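Local coordinates for SnoaL-like domain protein (Mycobacterium hassiacum, PDB 6P44) that probably isomerises 3-oxo-Δ5-steroids to their Δ4-conjugated isomers, as a dimeric ketosteroid isomerase from a thermophile, at residues Val36-Gly41 with Ala113-Glu118. The protein carries 1 engineered substitution. Residues are numbered along the deposited sequence; the frame is centred on the assembly and turned at random. Where two conformers were deposited one is given.
Sequences VENPVG and AYWTPE. Engineered in segment 36-41: Asn38 (natural residue Asp). With DNX (3,4-dinitrophenol), chain H.
Asn38, an engineered residue where the natural chain has aspartate, accepts a hydrogen bond from the indole of Trp115, with Trp115 NE1 2.8 Å from Asn38 OD1. The N-H...O angle of 171° shows a nearly straight bond, and the oxygen lies at the indole edge, in the ring plane, while the donor lies in the carbonyl plane of the amide. The two flat groups are nevertheless turned 68° apart. With CG anti to the backbone N (chi1 -180°), the Asn38 amide extends alongside the methyl of Ala113, whose CB sits 3.5 Å from OD1.

Two backbone bonds join the segments: Ala113 N donates to Glu37 O (3.1 Å), and Val40 N donates to Ala113 O (2.9 Å). Asn38 and Pro39, linked by a cis peptide, form the loop between these attachment points. Within the turn, Gly41 N meets the anti lone pair of Glu37 OE2 at 3.0 Å.

Val40 CG2 stands over one face of the Tyr114 ring, 3.7 Å from its centroid, a CH-pi contact, and Pro39 CB packs against the Trp115 indole. The Tyr114 hydroxyl is hydrogen-bonded to Glu76 of the second subunit, so this ring also belongs to the dimer interface.

Asn38 ND2 stands over the face of the bound 3,4-dinitrophenol, 3.4 Å from its C5, nitro oxygen O41 lies 3.3 Å from Trp115 CZ2, and Tyr14 hydrogen-bonds the ligand. Where parallel strands 34-37 and 108-121 give way to loop, Asn38, Ala113 and Trp115 come together in the wall of the ligand pocket, consistent with the steroid site of a ketosteroid isomerase in the NTF2-like fold.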
loop_
_atom_site.group_PDB
_atom_site.type_symbol
_atom_site.label_atom_id
_atom_site.label_comp_id
_atom_site.label_asym_id
_atom_site.label_seq_id
_atom_site.Cartn_x
_atom_site.Cartn_y
_atom_site.Cartn_z
ATOM N N VAL B 36 2.669 -13.923 1.788
ATOM C CA VAL B 36 3.310 -12.845 2.538
ATOM C C VAL B 36 4.542 -12.421 1.762
ATOM O O VAL B 36 5.407 -13.251 1.450
ATOM C CB VAL B 36 3.701 -13.268 3.965
ATOM C CG1 VAL B 36 4.597 -12.202 4.617
ATOM C CG2 VAL B 36 2.457 -13.504 4.806
ATOM N N GLU B 37 4.637 -11.127 1.472
ATOM C CA GLU B 37 5.799 -10.544 0.809
ATOM C C GLU B 37 6.315 -9.447 1.734
ATOM O O GLU B 37 5.751 -8.348 1.785
ATOM C CB GLU B 37 5.423 -10.038 -0.579
ATOM C CG GLU B 37 6.595 -9.700 -1.441
ATOM C CD GLU B 37 6.199 -9.232 -2.846
ATOM O OE1 GLU B 37 5.099 -9.580 -3.311
ATOM O OE2 GLU B 37 6.998 -8.527 -3.493
ATOM N N ASN B 38 7.369 -9.761 2.491
ATOM C CA ASN B 38 7.893 -8.861 3.515
ATOM C C ASN B 38 9.416 -8.937 3.510
ATOM O O ASN B 38 9.984 -9.909 4.031
ATOM C CB ASN B 38 7.372 -9.231 4.901
ATOM C CG ASN B 38 7.897 -8.308 5.957
ATOM O OD1 ASN B 38 8.394 -7.237 5.641
ATOM N ND2 ASN B 38 7.793 -8.709 7.218
ATOM N N PRO B 39 10.115 -7.930 2.970
ATOM C CA PRO B 39 9.563 -6.741 2.314
ATOM C C PRO B 39 9.137 -7.036 0.883
ATOM O O PRO B 39 9.573 -8.021 0.276
ATOM C CB PRO B 39 10.749 -5.790 2.295
ATOM C CG PRO B 39 11.917 -6.690 2.144
ATOM C CD PRO B 39 11.589 -7.902 2.997
ATOM N N VAL B 40 8.330 -6.141 0.319
ATOM C CA VAL B 40 8.082 -6.194 -1.110
ATOM C C VAL B 40 9.414 -6.185 -1.843
ATOM O O VAL B 40 10.346 -5.469 -1.463
ATOM C CB VAL B 40 7.152 -5.042 -1.519
ATOM C CG1 VAL B 40 7.082 -4.903 -3.038
ATOM C CG2 VAL B 40 5.759 -5.295 -0.912
ATOM N N GLY B 41 9.514 -7.035 -2.866
ATOM C CA GLY B 41 10.733 -7.261 -3.609
ATOM C C GLY B 41 11.453 -8.542 -3.249
ATOM O O GLY B 41 12.339 -8.974 -3.995
ATOM N N ALA B 113 4.485 -5.658 2.748
ATOM C CA ALA B 113 5.055 -4.656 3.646
ATOM C C ALA B 113 6.132 -3.856 2.922
ATOM O O ALA B 113 7.040 -4.426 2.307
ATOM C CB ALA B 113 5.622 -5.312 4.916
ATOM N N TYR B 114 6.021 -2.535 2.997
ATOM C CA TYR B 114 6.906 -1.618 2.282
ATOM C C TYR B 114 7.715 -0.815 3.295
ATOM O O TYR B 114 7.183 0.103 3.933
ATOM C CB TYR B 114 6.099 -0.679 1.384
ATOM C CG TYR B 114 5.194 -1.336 0.352
ATOM C CD1 TYR B 114 3.952 -1.826 0.714
ATOM C CD2 TYR B 114 5.573 -1.444 -0.967
ATOM C CE1 TYR B 114 3.114 -2.412 -0.204
ATOM C CE2 TYR B 114 4.726 -2.011 -1.915
ATOM C CZ TYR B 114 3.503 -2.507 -1.517
ATOM O OH TYR B 114 2.645 -3.116 -2.383
ATOM N N TRP B 115 8.996 -1.161 3.425
ATOM C CA TRP B 115 9.920 -0.530 4.357
ATOM C C TRP B 115 11.308 -0.985 3.944
ATOM O O TRP B 115 11.459 -1.981 3.230
ATOM C CB TRP B 115 9.632 -0.947 5.815
ATOM C CG TRP B 115 9.828 -2.430 6.014
ATOM C CD1 TRP B 115 8.912 -3.408 5.753
ATOM C CD2 TRP B 115 11.011 -3.098 6.461
ATOM N NE1 TRP B 115 9.451 -4.642 6.005
ATOM C CE2 TRP B 115 10.738 -4.476 6.444
ATOM C CE3 TRP B 115 12.279 -2.665 6.867
ATOM C CZ2 TRP B 115 11.678 -5.426 6.827
ATOM C CZ3 TRP B 115 13.202 -3.605 7.247
ATOM C CH2 TRP B 115 12.895 -4.977 7.225
ATOM N N THR B 116 12.311 -0.242 4.401
ATOM C CA THR B 116 13.721 -0.630 4.314
ATOM C C THR B 116 14.404 -0.160 5.592
ATOM O O THR B 116 13.777 0.525 6.414
ATOM C CB THR B 116 14.455 0.033 3.145
ATOM O OG1 THR B 116 14.796 1.368 3.513
ATOM C CG2 THR B 116 13.642 0.048 1.858
ATOM N N PRO B 117 15.686 -0.465 5.796
ATOM C CA PRO B 117 16.373 0.074 6.983
ATOM C C PRO B 117 16.380 1.596 7.071
ATOM O O PRO B 117 16.601 2.138 8.165
ATOM C CB PRO B 117 17.787 -0.513 6.871
ATOM C CG PRO B 117 17.563 -1.808 6.127
ATOM C CD PRO B 117 16.511 -1.477 5.107
ATOM N N GLU B 118 16.147 2.316 5.976
ATOM C CA GLU B 118 16.069 3.762 6.103
ATOM C C GLU B 118 14.808 4.206 6.828
ATOM O O GLU B 118 14.707 5.382 7.197
ATOM C CB GLU B 118 16.161 4.417 4.724
ATOM C CG GLU B 118 14.844 4.502 3.992
ATOM C CD GLU B 118 14.966 5.069 2.593
ATOM O OE1 GLU B 118 16.046 5.587 2.242
ATOM O OE2 GLU B 118 13.969 4.993 1.843
HETATM C C1 DNX H . 5.143 -6.886 9.547
HETATM C C2 DNX H . 5.650 -7.718 10.534
HETATM C C3 DNX H . 7.000 -7.687 10.802
HETATM N N3 DNX H . 7.486 -8.604 11.834
HETATM C C4 DNX H . 7.847 -6.832 10.112
HETATM N N4 DNX H . 9.285 -6.785 10.362
HETATM C C5 DNX H . 7.335 -5.996 9.138
HETATM C C6 DNX H . 5.982 -6.025 8.851
HETATM O O1 DNX H . 3.811 -6.925 9.275
HETATM O O31 DNX H . 7.794 -9.736 11.501
HETATM O O32 DNX H . 7.535 -8.205 12.989
HETATM O O41 DNX H . 10.031 -6.621 9.411
HETATM O O42 DNX H . 9.677 -6.896 11.514
#